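PDB 4BQ2: B-agarase from Saccharophagus degradans, which hydrolyses beta-linkages of agarose as a family 50 glycoside hydrolase, acting as an exo-beta-agarase. Local coordinates for residues 680-693 with 734-746. Sequence-based numbering, arbitrary orientation.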
loop_
_atom_site.group_PDB
_atom_site.type_symbol
_atom_site.label_atom_id
_atom_site.label_comp_id
_atom_site.label_asym_id
_atom_site.label_seq_id
_atom_site.Cartn_x
_atom_site.Cartn_y
_atom_site.Cartn_z
ATOM N N TYR A 680 5.318 3.240 -14.752
ATOM C CA TYR A 680 5.512 1.788 -14.526
ATOM C C TYR A 680 6.848 1.330 -15.113
ATOM O O TYR A 680 7.628 0.603 -14.471
ATOM C CB TYR A 680 4.385 0.989 -15.171
ATOM C CG TYR A 680 4.551 -0.523 -15.091
ATOM C CD1 TYR A 680 5.284 -1.235 -16.039
ATOM C CD2 TYR A 680 3.904 -1.241 -14.085
ATOM C CE1 TYR A 680 5.405 -2.613 -15.957
ATOM C CE2 TYR A 680 4.006 -2.619 -13.998
ATOM C CZ TYR A 680 4.764 -3.289 -14.923
ATOM O OH TYR A 680 4.830 -4.655 -14.822
ATOM N N LYS A 681 7.089 1.726 -16.351
ATOM C CA LYS A 681 8.331 1.402 -17.034
ATOM C C LYS A 681 9.579 1.926 -16.310
ATOM O O LYS A 681 10.602 1.223 -16.223
ATOM C CB LYS A 681 8.263 1.869 -18.488
ATOM C CG LYS A 681 7.303 1.005 -19.323
ATOM C CD LYS A 681 7.339 1.356 -20.799
ATOM C CE LYS A 681 6.844 2.767 -21.077
ATOM N NZ LYS A 681 6.558 2.842 -22.517
ATOM N N ASP A 682 9.474 3.124 -15.746
ATOM C CA ASP A 682 10.577 3.703 -14.972
ATOM C C ASP A 682 10.837 2.933 -13.696
ATOM O O ASP A 682 12.000 2.655 -13.357
ATOM C CB ASP A 682 10.308 5.157 -14.562
ATOM C CG ASP A 682 10.359 6.156 -15.736
ATOM O OD1 ASP A 682 10.848 5.875 -16.853
ATOM O OD2 ASP A 682 9.864 7.267 -15.510
ATOM N N TYR A 683 9.764 2.609 -12.970
ATOM C CA TYR A 683 9.917 1.818 -11.782
ATOM C C TYR A 683 10.583 0.473 -12.074
ATOM O O TYR A 683 11.551 0.092 -11.407
ATOM C CB TYR A 683 8.558 1.560 -11.103
ATOM C CG TYR A 683 8.682 0.979 -9.723
ATOM C CD1 TYR A 683 8.939 -0.408 -9.521
ATOM C CD2 TYR A 683 8.519 1.780 -8.607
ATOM C CE1 TYR A 683 9.058 -0.936 -8.229
ATOM C CE2 TYR A 683 8.612 1.255 -7.337
ATOM C CZ TYR A 683 8.903 -0.110 -7.153
ATOM O OH TYR A 683 8.978 -0.640 -5.863
ATOM N N MET A 684 10.012 -0.287 -13.008
ATOM C CA MET A 684 10.582 -1.588 -13.357
ATOM C C MET A 684 12.026 -1.518 -13.882
ATOM O O MET A 684 12.833 -2.418 -13.596
ATOM C CB MET A 684 9.673 -2.324 -14.341
ATOM C CG MET A 684 8.390 -2.864 -13.695
ATOM S SD MET A 684 8.618 -3.925 -12.247
ATOM C CE MET A 684 9.546 -5.282 -12.984
ATOM N N GLN A 685 12.371 -0.462 -14.622
ATOM C CA GLN A 685 13.770 -0.273 -15.050
ATOM C C GLN A 685 14.681 -0.204 -13.855
ATOM O O GLN A 685 15.794 -0.748 -13.877
ATOM C CB GLN A 685 13.992 0.996 -15.898
ATOM C CG GLN A 685 15.369 1.037 -16.599
ATOM C CD GLN A 685 15.537 -0.123 -17.568
ATOM O OE1 GLN A 685 14.635 -0.415 -18.333
ATOM N NE2 GLN A 685 16.652 -0.829 -17.492
ATOM N N SER A 686 14.221 0.498 -12.821
ATOM C CA SER A 686 14.968 0.646 -11.589
ATOM C C SER A 686 15.194 -0.719 -10.895
ATOM O O SER A 686 16.282 -0.989 -10.335
ATOM C CB SER A 686 14.192 1.598 -10.657
ATOM O OG SER A 686 14.996 2.015 -9.592
ATOM N N VAL A 687 14.153 -1.554 -10.879
ATOM C CA VAL A 687 14.295 -2.907 -10.333
ATOM C C VAL A 687 15.265 -3.744 -11.165
ATOM O O VAL A 687 16.167 -4.399 -10.618
ATOM C CB VAL A 687 12.940 -3.629 -10.201
ATOM C CG1 VAL A 687 13.135 -4.977 -9.514
ATOM C CG2 VAL A 687 11.967 -2.759 -9.390
ATOM N N ILE A 688 15.038 -3.751 -12.476
ATOM C CA ILE A 688 15.864 -4.488 -13.413
ATOM C C ILE A 688 17.348 -4.105 -13.248
ATOM O O ILE A 688 18.213 -4.985 -13.199
ATOM C CB ILE A 688 15.361 -4.269 -14.849
ATOM C CG1 ILE A 688 14.015 -4.983 -15.045
ATOM C CG2 ILE A 688 16.350 -4.779 -15.875
ATOM C CD1 ILE A 688 13.267 -4.522 -16.275
ATOM N N ASP A 689 17.620 -2.809 -13.091
ATOM C CA ASP A 689 18.991 -2.319 -12.905
ATOM C C ASP A 689 19.656 -2.619 -11.545
ATOM O O ASP A 689 20.838 -2.336 -11.384
ATOM C CB ASP A 689 19.058 -0.790 -13.119
ATOM C CG ASP A 689 18.767 -0.374 -14.561
ATOM O OD1 ASP A 689 18.685 -1.248 -15.434
ATOM O OD2 ASP A 689 18.599 0.840 -14.809
ATOM N N ASN A 690 18.885 -3.052 -10.548
ATOM C CA ASN A 690 19.442 -3.279 -9.229
ATOM C C ASN A 690 19.839 -4.772 -9.134
ATOM O O ASN A 690 18.985 -5.639 -9.261
ATOM C CB ASN A 690 18.431 -2.865 -8.141
ATOM C CG ASN A 690 19.026 -2.958 -6.753
ATOM O OD1 ASN A 690 19.573 -4.003 -6.401
ATOM N ND2 ASN A 690 18.962 -1.866 -5.968
ATOM N N PRO A 691 21.139 -5.067 -8.949
ATOM C CA PRO A 691 21.603 -6.460 -8.995
ATOM C C PRO A 691 21.087 -7.346 -7.854
ATOM O O PRO A 691 21.228 -8.561 -7.935
ATOM C CB PRO A 691 23.137 -6.326 -8.931
ATOM C CG PRO A 691 23.399 -4.989 -8.336
ATOM C CD PRO A 691 22.240 -4.110 -8.724
ATOM N N TYR A 692 20.522 -6.753 -6.799
ATOM C CA TYR A 692 19.970 -7.507 -5.674
ATOM C C TYR A 692 18.537 -8.005 -5.861
ATOM O O TYR A 692 18.107 -8.907 -5.143
ATOM C CB TYR A 692 20.144 -6.712 -4.365
ATOM C CG TYR A 692 21.627 -6.445 -4.200
ATOM C CD1 TYR A 692 22.480 -7.481 -3.834
ATOM C CD2 TYR A 692 22.191 -5.194 -4.537
ATOM C CE1 TYR A 692 23.860 -7.284 -3.743
ATOM C CE2 TYR A 692 23.581 -4.980 -4.439
ATOM C CZ TYR A 692 24.395 -6.038 -4.057
ATOM O OH TYR A 692 25.750 -5.875 -3.945
ATOM N N PHE A 693 17.804 -7.448 -6.826
ATOM C CA PHE A 693 16.383 -7.825 -6.964
ATOM C C PHE A 693 16.163 -8.930 -7.941
ATOM O O PHE A 693 16.694 -8.889 -9.042
ATOM C CB PHE A 693 15.506 -6.589 -7.288
ATOM C CG PHE A 693 15.258 -5.766 -6.077
ATOM C CD1 PHE A 693 14.225 -6.099 -5.204
ATOM C CD2 PHE A 693 16.092 -4.706 -5.760
ATOM C CE1 PHE A 693 13.999 -5.371 -4.042
ATOM C CE2 PHE A 693 15.865 -3.958 -4.603
ATOM C CZ PHE A 693 14.824 -4.293 -3.740
ATOM N N ALA A 734 2.678 -1.224 -21.077
ATOM C CA ALA A 734 3.863 -0.990 -20.242
ATOM C C ALA A 734 4.400 -2.310 -19.721
ATOM O O ALA A 734 5.604 -2.541 -19.738
ATOM C CB ALA A 734 3.545 -0.021 -19.096
ATOM N N ALA A 735 3.503 -3.193 -19.300
ATOM C CA ALA A 735 3.912 -4.511 -18.820
ATOM C C ALA A 735 4.572 -5.333 -19.927
ATOM O O ALA A 735 5.624 -5.950 -19.699
ATOM C CB ALA A 735 2.733 -5.254 -18.185
ATOM N N LYS A 736 4.003 -5.313 -21.121
ATOM C CA LYS A 736 4.607 -6.072 -22.220
ATOM C C LYS A 736 5.992 -5.562 -22.603
ATOM O O LYS A 736 6.879 -6.364 -22.909
ATOM C CB LYS A 736 3.702 -6.132 -23.458
ATOM C CG LYS A 736 2.400 -6.890 -23.250
ATOM C CD LYS A 736 1.664 -6.942 -24.590
ATOM C CE LYS A 736 0.424 -7.798 -24.562
ATOM N NZ LYS A 736 0.043 -8.135 -25.985
ATOM N N GLU A 737 6.179 -4.242 -22.580
ATOM C CA GLU A 737 7.477 -3.642 -22.916
ATOM C C GLU A 737 8.558 -4.071 -21.938
ATOM O O GLU A 737 9.691 -4.415 -22.330
ATOM C CB GLU A 737 7.362 -2.104 -22.937
ATOM C CG GLU A 737 6.586 -1.551 -24.157
ATOM C CD GLU A 737 7.443 -1.435 -25.438
ATOM O OE1 GLU A 737 8.659 -1.166 -25.303
ATOM O OE2 GLU A 737 6.910 -1.594 -26.575
ATOM N N VAL A 738 8.216 -4.045 -20.651
ATOM C CA VAL A 738 9.149 -4.447 -19.603
ATOM C C VAL A 738 9.396 -5.950 -19.654
ATOM O O VAL A 738 10.563 -6.414 -19.582
ATOM C CB VAL A 738 8.584 -4.065 -18.208
ATOM C CG1 VAL A 738 9.391 -4.752 -17.082
ATOM C CG2 VAL A 738 8.609 -2.538 -18.022
ATOM N N ASN A 739 8.301 -6.715 -19.750
ATOM C CA ASN A 739 8.409 -8.168 -19.716
ATOM C C ASN A 739 9.151 -8.748 -20.929
ATOM O O ASN A 739 9.772 -9.816 -20.839
ATOM C CB ASN A 739 7.017 -8.800 -19.587
ATOM C CG ASN A 739 6.431 -8.650 -18.189
ATOM O OD1 ASN A 739 7.166 -8.461 -17.213
ATOM N ND2 ASN A 739 5.092 -8.719 -18.092
ATOM N N ALA A 740 9.092 -8.058 -22.061
ATOM C CA ALA A 740 9.812 -8.539 -23.245
ATOM C C ALA A 740 11.330 -8.377 -23.097
ATOM O O ALA A 740 12.089 -8.999 -23.847
ATOM C CB ALA A 740 9.282 -7.905 -24.538
ATOM N N LYS A 741 11.772 -7.597 -22.104
ATOM C CA LYS A 741 13.186 -7.306 -21.932
ATOM C C LYS A 741 13.801 -7.643 -20.563
ATOM O O LYS A 741 15.002 -7.433 -20.370
ATOM C CB LYS A 741 13.445 -5.834 -22.282
ATOM C CG LYS A 741 13.133 -4.846 -21.165
ATOM C CD LYS A 741 13.131 -3.442 -21.767
ATOM C CE LYS A 741 13.548 -2.411 -20.746
ATOM N NZ LYS A 741 13.376 -1.029 -21.278
ATOM N N ILE A 742 13.010 -8.158 -19.612
ATOM C CA ILE A 742 13.550 -8.471 -18.301
ATOM C C ILE A 742 14.802 -9.381 -18.400
ATOM O O ILE A 742 15.749 -9.194 -17.659
ATOM C CB ILE A 742 12.514 -9.110 -17.308
ATOM C CG1 ILE A 742 11.784 -10.312 -17.926
ATOM C CG2 ILE A 742 11.545 -8.056 -16.757
ATOM C CD1 ILE A 742 10.769 -10.986 -17.000
ATOM N N TYR A 743 14.810 -10.335 -19.321
ATOM C CA TYR A 743 15.920 -11.315 -19.318
ATOM C C TYR A 743 17.158 -10.832 -20.082
ATOM O O TYR A 743 18.298 -10.992 -19.592
ATOM C CB TYR A 743 15.448 -12.667 -19.853
ATOM C CG TYR A 743 14.518 -13.408 -18.891
ATOM C CD1 TYR A 743 14.978 -13.835 -17.645
ATOM C CD2 TYR A 743 13.195 -13.698 -19.248
ATOM C CE1 TYR A 743 14.146 -14.531 -16.760
ATOM C CE2 TYR A 743 12.360 -14.387 -18.380
ATOM C CZ TYR A 743 12.836 -14.789 -17.133
ATOM O OH TYR A 743 12.006 -15.467 -16.307
ATOM N N THR A 744 16.933 -10.268 -21.267
ATOM C CA THR A 744 18.008 -9.649 -22.049
ATOM C C THR A 744 18.710 -8.555 -21.253
ATOM O O THR A 744 19.941 -8.516 -21.221
ATOM C CB THR A 744 17.514 -9.122 -23.402
ATOM O OG1 THR A 744 16.383 -8.279 -23.182
ATOM C CG2 THR A 744 17.075 -10.268 -24.273
ATOM N N GLU A 745 17.951 -7.701 -20.564
ATOM C CA GLU A 745 18.561 -6.752 -19.622
ATOM C C GLU A 745 19.427 -7.411 -18.550
ATOM O O GLU A 745 20.597 -7.081 -18.420
ATOM C CB GLU A 745 17.519 -5.869 -18.940
ATOM C CG GLU A 745 16.710 -5.002 -19.884
ATOM C CD GLU A 745 17.419 -3.730 -20.285
ATOM O OE1 GLU A 745 17.637 -2.862 -19.415
ATOM O OE2 GLU A 745 17.726 -3.589 -21.481
ATOM N N ARG A 746 18.863 -8.335 -17.776
ATOM C CA ARG A 746 19.571 -8.884 -16.618
ATOM C C ARG A 746 20.762 -9.720 -17.053
ATOM O O ARG A 746 21.801 -9.747 -16.398
ATOM C CB ARG A 746 18.657 -9.818 -15.797
ATOM C CG ARG A 746 17.433 -9.201 -15.152
ATOM C CD ARG A 746 17.774 -8.285 -14.004
ATOM N NE ARG A 746 18.333 -8.968 -12.838
ATOM C CZ ARG A 746 18.506 -8.366 -11.668
ATOM N NH1 ARG A 746 18.154 -7.090 -11.517
ATOM N NH2 ARG A 746 19.042 -9.023 -10.646
HETATM O O HOH W 1 20.331 -5.606 -15.317
#
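The guanidinium of Arg746 has the carbonyl oxygen of Phe693 over one face, while at its edge lie Asn690 O, in its plane, and Ile688 O, tilted from it. NH1 donates to both edge oxygens. The bond to Ile688 O is short, 2.7 Å, but bent (134°). That to Asn690 O is 2.8 Å and straighter. Asn690 O also accepts, from the opposite face of its plane, the backbone N of Phe693, which closes the turn 690-693. NH2 bonds instead to Trp271 O, on strand 270-274. The other flat group, the ring of Tyr680, carries CG of its own helix neighbour Met684 on one face. With CG anti to the backbone N (chi1 175°), this ring extends to the second helix, where the methyl of Ala734 approaches it obliquely, 3.7 Å from CD1, and CE1 meets Ala735 CA; these small residues let the ring come close.

Between these ends, helices 680-688 and 734-739 run roughly parallel, crossing at -24°. Val738 is the knob from helix 734-739, fitting among Tyr680, Lys681, Met684 and Ile688. Its two methyls straddle Met684 CB, CG1 (3.7 Å away) also reaching Ile688 and CG2 the Tyr680 ring. Ile688 answers by entering a hole shared by Val738 and helix 742-746: CD1 reaches Val738 and Ile742, and CG2 rests on Glu745 CB.

On the more exposed side, Gln685 uses both ends of its amide. NE2 donates to Glu745 OE1 (3.0 Å), which lies in the amide plane although the carboxylate is turned nearly perpendicular, and to Asp689 OD1 (2.9 Å); OE1 accepts a weak bond from Lys741 NZ. The amide thus bridges two carboxylates, probably easing their mutual repulsion. The buried positive charge of Arg746 is probably stabilised by the surrounding carbonyl oxygens, tying the chain's last helix to the turn leading into strand 693-699.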